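Local coordinates for endoglucanase, glycoside hydrolase family 5 protein (PDB 5IHS) that probably hydrolyses internal beta-1,4-glucosidic bonds of cellulose, as an endoglucanase of glycoside hydrolase family 5 with a TIM-barrel fold, at residues V157-Q163 and V193-S199; H220-H226 and E248-A254; T290-V295 and Y307-G313. All coordinates share one frame; numbering follows the deposited sequence.

Contact 1 of 3, residues V157-Q163 and V193-S199; sequences VYNEPLQ and VGTRQWS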
# COMPACT_ATOMS: atom_id res chain seq x y z
N VAL A 157 6.33 4.03 -5.52
CA VAL A 157 6.70 4.53 -6.84
C VAL A 157 6.54 3.54 -7.98
O VAL A 157 6.59 3.95 -9.15
CB VAL A 157 8.14 5.09 -6.84
CG1 VAL A 157 8.24 6.27 -5.87
CG2 VAL A 157 9.18 4.02 -6.52
N TYR A 158 6.34 2.25 -7.70
CA TYR A 158 6.26 1.25 -8.77
C TYR A 158 5.58 -0.00 -8.20
O TYR A 158 6.26 -0.91 -7.72
CB TYR A 158 7.66 0.93 -9.29
CG TYR A 158 7.76 0.11 -10.57
CD1 TYR A 158 6.67 -0.60 -11.07
CD2 TYR A 158 8.95 0.06 -11.27
CE1 TYR A 158 6.79 -1.34 -12.23
CE2 TYR A 158 9.08 -0.68 -12.43
CZ TYR A 158 7.99 -1.38 -12.91
OH TYR A 158 8.06 -2.14 -14.05
N ASN A 159 4.25 -0.06 -8.31
CA ASN A 159 3.46 -1.15 -7.73
C ASN A 159 4.09 -2.53 -7.90
O ASN A 159 4.47 -3.16 -6.90
CB ASN A 159 2.07 -1.12 -8.38
CG ASN A 159 1.24 -2.33 -8.02
OD1 ASN A 159 1.16 -2.71 -6.86
ND2 ASN A 159 0.62 -2.97 -9.01
N GLU A 160 4.16 -3.02 -9.14
CA GLU A 160 4.50 -4.42 -9.41
C GLU A 160 5.31 -4.54 -10.69
O GLU A 160 4.77 -4.81 -11.78
CB GLU A 160 3.26 -5.30 -9.49
CG GLU A 160 2.77 -5.74 -8.14
CD GLU A 160 1.62 -6.73 -8.21
OE1 GLU A 160 1.24 -7.14 -9.33
OE2 GLU A 160 1.10 -7.12 -7.14
N PRO A 161 6.62 -4.38 -10.60
CA PRO A 161 7.48 -4.81 -11.70
C PRO A 161 7.17 -6.26 -12.07
O PRO A 161 6.77 -7.07 -11.23
CB PRO A 161 8.90 -4.67 -11.12
CG PRO A 161 8.75 -3.65 -10.00
CD PRO A 161 7.39 -3.93 -9.43
N LEU A 162 7.34 -6.59 -13.35
CA LEU A 162 7.06 -7.92 -13.86
C LEU A 162 8.22 -8.88 -13.55
O LEU A 162 9.27 -8.49 -13.03
CB LEU A 162 6.77 -7.84 -15.35
CG LEU A 162 5.56 -6.96 -15.70
CD1 LEU A 162 5.38 -6.89 -17.20
CD2 LEU A 162 4.29 -7.48 -15.03
N GLN A 163 8.02 -10.15 -13.87
CA GLN A 163 9.09 -11.12 -13.69
C GLN A 163 10.32 -10.75 -14.53
O GLN A 163 11.45 -11.02 -14.12
CB GLN A 163 8.59 -12.51 -14.04
CG GLN A 163 9.53 -13.61 -13.63
CD GLN A 163 9.08 -14.97 -14.12
OE1 GLN A 163 7.95 -15.14 -14.60
NE2 GLN A 163 9.96 -15.95 -14.01
N VAL A 193 9.48 0.91 -2.60
CA VAL A 193 9.92 0.56 -3.95
C VAL A 193 9.61 -0.90 -4.26
O VAL A 193 10.02 -1.81 -3.52
CB VAL A 193 11.43 0.82 -4.11
CG1 VAL A 193 11.87 0.48 -5.54
CG2 VAL A 193 11.79 2.26 -3.76
N GLY A 194 8.91 -1.11 -5.38
CA GLY A 194 8.54 -2.44 -5.82
C GLY A 194 9.73 -3.29 -6.24
O GLY A 194 10.82 -2.80 -6.49
N THR A 195 9.48 -4.60 -6.30
CA THR A 195 10.52 -5.58 -6.55
C THR A 195 10.11 -6.53 -7.69
O THR A 195 8.95 -6.56 -8.13
CB THR A 195 10.91 -6.31 -5.23
OG1 THR A 195 9.77 -6.98 -4.67
CG2 THR A 195 11.50 -5.32 -4.21
N ARG A 196 11.08 -7.28 -8.20
CA ARG A 196 10.84 -8.11 -9.37
C ARG A 196 9.79 -9.19 -9.08
O ARG A 196 9.61 -9.64 -7.94
CB ARG A 196 12.16 -8.73 -9.86
CG ARG A 196 12.06 -9.45 -11.21
CD ARG A 196 13.40 -9.77 -11.79
NE ARG A 196 14.12 -10.84 -11.11
CZ ARG A 196 14.01 -12.13 -11.40
NH1 ARG A 196 13.16 -12.55 -12.34
NH2 ARG A 196 14.76 -13.01 -10.75
N GLN A 197 9.11 -9.62 -10.14
CA GLN A 197 8.16 -10.73 -10.09
C GLN A 197 6.96 -10.36 -9.21
O GLN A 197 6.64 -11.03 -8.22
CB GLN A 197 8.85 -12.02 -9.65
CG GLN A 197 8.04 -13.28 -9.81
CD GLN A 197 8.89 -14.49 -9.55
OE1 GLN A 197 9.71 -14.86 -10.38
NE2 GLN A 197 8.72 -15.10 -8.40
N TRP A 198 6.27 -9.29 -9.61
CA TRP A 198 5.08 -8.82 -8.91
C TRP A 198 5.37 -8.54 -7.44
O TRP A 198 4.59 -8.84 -6.54
CB TRP A 198 3.88 -9.77 -9.11
CG TRP A 198 3.61 -9.98 -10.56
CD1 TRP A 198 2.89 -9.17 -11.40
CD2 TRP A 198 4.09 -11.06 -11.36
NE1 TRP A 198 2.88 -9.70 -12.67
CE2 TRP A 198 3.61 -10.86 -12.67
CE3 TRP A 198 4.86 -12.19 -11.09
CZ2 TRP A 198 3.89 -11.74 -13.71
CZ3 TRP A 198 5.14 -13.06 -12.12
CH2 TRP A 198 4.64 -12.83 -13.42
N SER A 199 6.51 -7.89 -7.20
CA SER A 199 6.93 -7.50 -5.86
C SER A 199 7.04 -8.71 -4.93
O SER A 199 6.61 -8.70 -3.77
CB SER A 199 6.07 -6.37 -5.29
OG SER A 199 6.41 -5.19 -6.00
O HOH W 1 6.84 0.90 -5.37
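Glu-160 runs alongside Trp-198, from the tryptophan backbone to the edge of the indole. Its CB and CG pass the Trp-198 backbone, CG of Glu-160 3.9 Å from Trp-198 C. CD sits beside CB of Trp-198. With CG opposite the carbonyl carbon (chi1 -82°) and the chain extended beyond it, Glu-160 OE1 arrives at the indole edge, near the ring plane and 3.3 Å from CD1 of Trp-198. The carboxylate and ring planes are turned 82° apart. OE2 goes on to a hydrogen bond with His-220. Leu-162 reaches the same indole with CD2, 3.5 Å from NE1 of Trp-198.

These residues follow strands 153-156 and 191-193, two neighbours in the TIM barrel. The Asn-Glu-Pro sequence after strand 153-156 is a hallmark of family 5 cellulases. As in relatives, Glu-160 is probably the catalytic acid/base.

Hydrogen bonds tie the two loops side by side. Ser-199 OG donates to Asn-159 O at 2.9 Å and also accepts from Thr-195 N. Trp-198 N donates to Pro-161 O at 2.8 Å, and Gln-197 N donates to Leu-162 O. The Arg-196 chain bends at chi3 (72°), which brings NH1 back to Gln-163 O at 2.9 Å. That oxygen lies in the guanidinium plane, at its edge. NH2 of the same arginine forms a salt bridge with Glu-204.

Contact 2 of 3, residues H220-H226 and E248-A254; sequences HFYPGTH and EYGTCDA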
# COMPACT_ATOMS: atom_id res chain seq x y z
N HIS A 220 4.33 -8.33 -2.03
CA HIS A 220 2.93 -8.65 -2.30
C HIS A 220 2.73 -10.15 -2.26
O HIS A 220 3.50 -10.90 -2.88
CB HIS A 220 2.50 -8.16 -3.67
CG HIS A 220 2.34 -6.68 -3.75
ND1 HIS A 220 1.93 -6.03 -4.89
CD2 HIS A 220 2.52 -5.72 -2.81
CE1 HIS A 220 1.87 -4.73 -4.65
NE2 HIS A 220 2.21 -4.52 -3.40
N PHE A 221 1.68 -10.61 -1.57
CA PHE A 221 1.38 -12.03 -1.51
C PHE A 221 -0.11 -12.27 -1.65
O PHE A 221 -0.94 -11.44 -1.25
CB PHE A 221 1.92 -12.67 -0.21
CG PHE A 221 1.17 -12.28 1.03
CD1 PHE A 221 0.03 -12.96 1.43
CD2 PHE A 221 1.59 -11.20 1.80
CE1 PHE A 221 -0.68 -12.58 2.55
CE2 PHE A 221 0.88 -10.83 2.93
CZ PHE A 221 -0.25 -11.51 3.30
N TYR A 222 -0.42 -13.45 -2.18
CA TYR A 222 -1.79 -13.93 -2.37
C TYR A 222 -1.76 -15.36 -1.84
O TYR A 222 -1.16 -16.23 -2.49
CB TYR A 222 -2.24 -13.84 -3.83
CG TYR A 222 -2.71 -12.41 -4.17
CD1 TYR A 222 -1.81 -11.39 -4.41
CD2 TYR A 222 -4.07 -12.09 -4.18
CE1 TYR A 222 -2.25 -10.08 -4.65
CE2 TYR A 222 -4.51 -10.80 -4.42
CZ TYR A 222 -3.60 -9.80 -4.66
OH TYR A 222 -4.08 -8.54 -4.89
N PRO A 223 -2.35 -15.62 -0.66
CA PRO A 223 -2.07 -16.87 0.08
C PRO A 223 -2.62 -18.14 -0.54
O PRO A 223 -2.23 -19.23 -0.12
CB PRO A 223 -2.71 -16.61 1.45
CG PRO A 223 -3.80 -15.63 1.15
CD PRO A 223 -3.24 -14.73 0.08
N GLY A 224 -3.53 -18.04 -1.51
CA GLY A 224 -3.89 -19.22 -2.27
C GLY A 224 -2.77 -19.73 -3.15
O GLY A 224 -2.78 -20.90 -3.55
N THR A 225 -1.79 -18.87 -3.43
CA THR A 225 -0.64 -19.16 -4.26
C THR A 225 0.67 -19.15 -3.50
O THR A 225 1.53 -20.00 -3.72
CB THR A 225 -0.57 -18.12 -5.39
OG1 THR A 225 -1.81 -18.09 -6.10
CG2 THR A 225 0.58 -18.43 -6.36
N HIS A 226 0.83 -18.19 -2.59
CA HIS A 226 2.11 -17.91 -1.94
C HIS A 226 2.04 -18.31 -0.48
O HIS A 226 1.20 -17.80 0.27
CB HIS A 226 2.42 -16.42 -2.04
CG HIS A 226 2.38 -15.90 -3.43
ND1 HIS A 226 1.65 -14.79 -3.78
CD2 HIS A 226 2.95 -16.36 -4.57
CE1 HIS A 226 1.80 -14.57 -5.08
NE2 HIS A 226 2.58 -15.51 -5.58
N GLU A 248 0.17 -4.51 -0.65
CA GLU A 248 -0.97 -5.21 -1.22
C GLU A 248 -0.88 -6.69 -0.87
O GLU A 248 0.17 -7.32 -1.10
CB GLU A 248 -0.99 -5.04 -2.74
CG GLU A 248 -2.29 -5.45 -3.38
CD GLU A 248 -2.21 -5.41 -4.90
OE1 GLU A 248 -1.90 -4.33 -5.46
OE2 GLU A 248 -2.45 -6.48 -5.51
N TYR A 249 -1.98 -7.25 -0.38
CA TYR A 249 -2.09 -8.70 -0.25
C TYR A 249 -3.54 -9.07 -0.46
O TYR A 249 -4.45 -8.27 -0.22
CB TYR A 249 -1.58 -9.23 1.12
CG TYR A 249 -2.54 -8.92 2.25
CD1 TYR A 249 -2.53 -7.69 2.87
CD2 TYR A 249 -3.49 -9.86 2.67
CE1 TYR A 249 -3.44 -7.37 3.87
CE2 TYR A 249 -4.41 -9.55 3.67
CZ TYR A 249 -4.39 -8.30 4.26
OH TYR A 249 -5.32 -8.02 5.22
N GLY A 250 -3.77 -10.31 -0.87
CA GLY A 250 -5.10 -10.86 -0.96
C GLY A 250 -5.35 -11.96 0.06
O GLY A 250 -4.50 -12.31 0.87
N THR A 251 -6.55 -12.53 -0.02
CA THR A 251 -6.93 -13.69 0.78
C THR A 251 -7.08 -14.95 -0.07
O THR A 251 -7.51 -15.99 0.45
CB THR A 251 -8.25 -13.42 1.50
OG1 THR A 251 -9.25 -13.18 0.50
CG2 THR A 251 -8.14 -12.24 2.46
N CYS A 252 -6.75 -14.88 -1.35
CA CYS A 252 -7.13 -15.90 -2.32
C CYS A 252 -5.93 -16.18 -3.22
O CYS A 252 -4.79 -15.81 -2.91
CB CYS A 252 -8.37 -15.43 -3.08
SG CYS A 252 -8.17 -13.86 -3.90
N ASP A 253 -6.15 -16.83 -4.35
CA ASP A 253 -4.97 -17.01 -5.18
C ASP A 253 -4.64 -15.72 -5.96
O ASP A 253 -5.37 -14.71 -5.94
CB ASP A 253 -5.02 -18.27 -6.02
CG ASP A 253 -6.08 -18.23 -7.03
OD1 ASP A 253 -6.31 -17.13 -7.55
OD2 ASP A 253 -6.66 -19.30 -7.31
N ALA A 254 -3.47 -15.74 -6.59
CA ALA A 254 -2.86 -14.54 -7.14
C ALA A 254 -3.65 -13.94 -8.29
O ALA A 254 -3.41 -12.78 -8.63
CB ALA A 254 -1.43 -14.84 -7.57
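The His-220 ring carries CB of Glu-248 over one face, in a CH-pi contact 3.4 Å from the ring centroid. Phe-221 repeats the pattern with CB of Tyr-249, 3.5 Å from its centroid. The Phe-221 and Tyr-249 rings are nearly parallel, 18° apart, but so far slid that they barely overlap. The stacking partner of Phe-221 is instead Trp-268. One face of the Tyr-222 ring lies against the Gly-250 backbone, with N over the ring centre. Glu-248 OE2 and Cys-252 O stand at its edge.

Tyr-222 OH donates to Glu-248 OE2 at 2.7 Å. It meets the oxygen on the anti side, somewhat out of the carboxylate plane, with ring and carboxylate 88° apart. OE1 forms a salt bridge with Arg-85, so both carboxylate oxygens are held.

The segments lie where strands 215-221 and 244-249 run out into loops. They belong to one beta-alpha-beta unit of the TIM barrel. In family 5 the glutamate at the end of the seventh strand is the nucleophile, and Glu-248 probably has that role.

At the strand ends Gly-250 N donates to Phe-221 O at 3.1 Å. Farther along the loops, Gly-224 N donates to Cys-252 O at 2.9 Å. Thr-225 OG1 lies opposite its own carbonyl carbon (chi1 -54°) and accepts from Ala-254 N at 2.9 Å.

Contact 3 of 3, residues T290-V295 and Y307-G313; sequences TASAIV and YDLTPSG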
# COMPACT_ATOMS: atom_id res chain seq x y z
N THR A 290 -13.27 -13.09 -5.91
CA THR A 290 -13.00 -13.43 -4.51
C THR A 290 -12.31 -12.29 -3.76
O THR A 290 -12.59 -12.07 -2.57
CB THR A 290 -12.11 -14.66 -4.44
OG1 THR A 290 -12.68 -15.70 -5.24
CG2 THR A 290 -11.93 -15.14 -3.00
N ALA A 291 -11.35 -11.62 -4.39
CA ALA A 291 -10.55 -10.62 -3.68
C ALA A 291 -11.34 -9.38 -3.30
O ALA A 291 -10.92 -8.65 -2.41
CB ALA A 291 -9.32 -10.22 -4.49
N SER A 292 -12.45 -9.10 -3.98
CA SER A 292 -13.22 -7.92 -3.64
C SER A 292 -13.75 -8.03 -2.22
O SER A 292 -14.27 -9.07 -1.82
CB SER A 292 -14.40 -7.77 -4.59
OG SER A 292 -13.93 -7.50 -5.89
N ALA A 293 -13.65 -6.93 -1.48
CA ALA A 293 -14.09 -6.89 -0.09
C ALA A 293 -15.59 -6.67 0.07
O ALA A 293 -16.15 -6.97 1.13
CB ALA A 293 -13.36 -5.77 0.64
N ILE A 294 -16.24 -6.12 -0.95
CA ILE A 294 -17.64 -5.72 -0.87
C ILE A 294 -18.38 -6.28 -2.09
O ILE A 294 -17.79 -6.57 -3.13
CB ILE A 294 -17.79 -4.19 -0.73
CG1 ILE A 294 -17.21 -3.47 -1.96
CG2 ILE A 294 -17.15 -3.72 0.57
CD1 ILE A 294 -17.19 -1.93 -1.86
N VAL A 295 -19.69 -6.47 -1.93
CA VAL A 295 -20.52 -7.12 -2.96
C VAL A 295 -20.80 -6.18 -4.12
O VAL A 295 -20.71 -4.96 -3.99
CB VAL A 295 -21.84 -7.63 -2.37
CG1 VAL A 295 -21.59 -8.62 -1.25
CG2 VAL A 295 -22.72 -6.48 -1.88
N TYR A 307 -24.28 -7.78 5.24
CA TYR A 307 -24.72 -8.39 3.99
C TYR A 307 -24.06 -7.77 2.76
O TYR A 307 -24.19 -8.31 1.65
CB TYR A 307 -26.24 -8.28 3.86
CG TYR A 307 -27.06 -9.21 4.75
CD1 TYR A 307 -26.46 -10.19 5.54
CD2 TYR A 307 -28.44 -9.10 4.80
CE1 TYR A 307 -27.22 -11.03 6.35
CE2 TYR A 307 -29.20 -9.94 5.59
CZ TYR A 307 -28.59 -10.91 6.36
OH TYR A 307 -29.33 -11.76 7.16
N ASP A 308 -23.38 -6.64 2.92
CA ASP A 308 -22.67 -5.97 1.84
C ASP A 308 -21.20 -6.37 1.74
O ASP A 308 -20.51 -5.89 0.83
CB ASP A 308 -22.80 -4.46 2.02
CG ASP A 308 -24.24 -4.01 2.17
OD1 ASP A 308 -25.12 -4.56 1.48
OD2 ASP A 308 -24.51 -3.11 3.00
N LEU A 309 -20.71 -7.21 2.65
CA LEU A 309 -19.32 -7.66 2.66
C LEU A 309 -19.22 -9.07 2.12
O LEU A 309 -20.09 -9.91 2.35
CB LEU A 309 -18.75 -7.65 4.08
CG LEU A 309 -18.89 -6.33 4.84
CD1 LEU A 309 -18.21 -6.43 6.18
CD2 LEU A 309 -18.32 -5.19 4.06
N THR A 310 -18.13 -9.34 1.43
CA THR A 310 -17.82 -10.69 0.96
C THR A 310 -17.10 -11.47 2.05
O THR A 310 -16.68 -10.90 3.06
CB THR A 310 -16.90 -10.59 -0.25
OG1 THR A 310 -15.65 -10.05 0.21
CG2 THR A 310 -17.50 -9.74 -1.37
N PRO A 311 -16.91 -12.78 1.87
CA PRO A 311 -16.11 -13.52 2.85
C PRO A 311 -14.72 -12.93 3.03
O PRO A 311 -14.22 -12.85 4.16
CB PRO A 311 -16.11 -14.95 2.28
CG PRO A 311 -17.44 -15.03 1.57
CD PRO A 311 -17.60 -13.69 0.93
N SER A 312 -14.09 -12.49 1.95
CA SER A 312 -12.77 -11.87 2.05
C SER A 312 -12.85 -10.57 2.85
O SER A 312 -12.04 -10.33 3.76
CB SER A 312 -12.22 -11.61 0.65
OG SER A 312 -10.92 -11.06 0.71
N GLY A 313 -13.83 -9.72 2.53
CA GLY A 313 -13.97 -8.47 3.25
C GLY A 313 -14.20 -8.68 4.74
O GLY A 313 -13.63 -7.96 5.57
O HOH W 2 -14.67 -13.14 -1.02
O HOH W 3 -8.37 -10.20 -0.78
O HOH W 4 -10.97 -8.40 0.40
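Thr-310 points its side chain at the 290-295 loop, and its two branches find different partners. OG1 donates to Ser-292 O at 2.6 Å, in the carbonyl plane and on a lone pair. CG2 rests against the same oxygen and against Ile-294 O. OG1 sits between its own backbone N and carbonyl carbon (chi1 66°), a position from which it also accepts from Gly-313 N at 3.0 Å. A valine here has no hydroxyl, and would probably leave Ser-292 O without this donor and Gly-313 N, at the helix start, without its cap.

Ile-294 and Leu-309 lean across each other at a slant, with CG2 of Ile-294 4.0 Å from CD2 of Leu-309. Val-295 instead lays both methyls against Asp-308 O, CG2 at 3.5 Å. That oxygen also accepts from Val-295 N at 2.9 Å. Thr-310 N donates to Ala-293 O at 3.1 Å.

Ser-312 turns CB toward Thr-290 O, while its OG bonds to Thr-251. Water 2 bridges Thr-290 O and Ser-312 N, donating to the first and accepting from the second. Water 4 lies between Ala-291 O and Ser-312 OG, 2.7 Å from the latter.

A single backbone bridge pairs Ile-294 with Leu-309 just before the helix starts. Thr-310 is the N-cap of helix 311-329, the last helix of the TIM barrel, and its hydroxyl joins that cap to the loop after strand 279-284.

Overall arrangement
The three contacts follow one another along the chain. Contacts 1 and 2 have centres about 15 Å apart and touch directly. Glu-160 OE2 is hydrogen-bonded to His-220 ND1 at 2.6 Å, and Ser-199 O lies 2.9 Å from His-220 N. Together they bring Glu-160 and Glu-248, the probable catalytic pair of a family 5 enzyme, to the same end of the barrel, with Glu-160 OE2 4.0 Å from Glu-248 OE2. Contact 3 lies farther out, its centre about 26 Å from that of contact 1. Its centre is about 15 Å from that of contact 2, and a hydrogen bond of 2.7 Å between Thr-251 OG1 and Ser-312 OG joins the two.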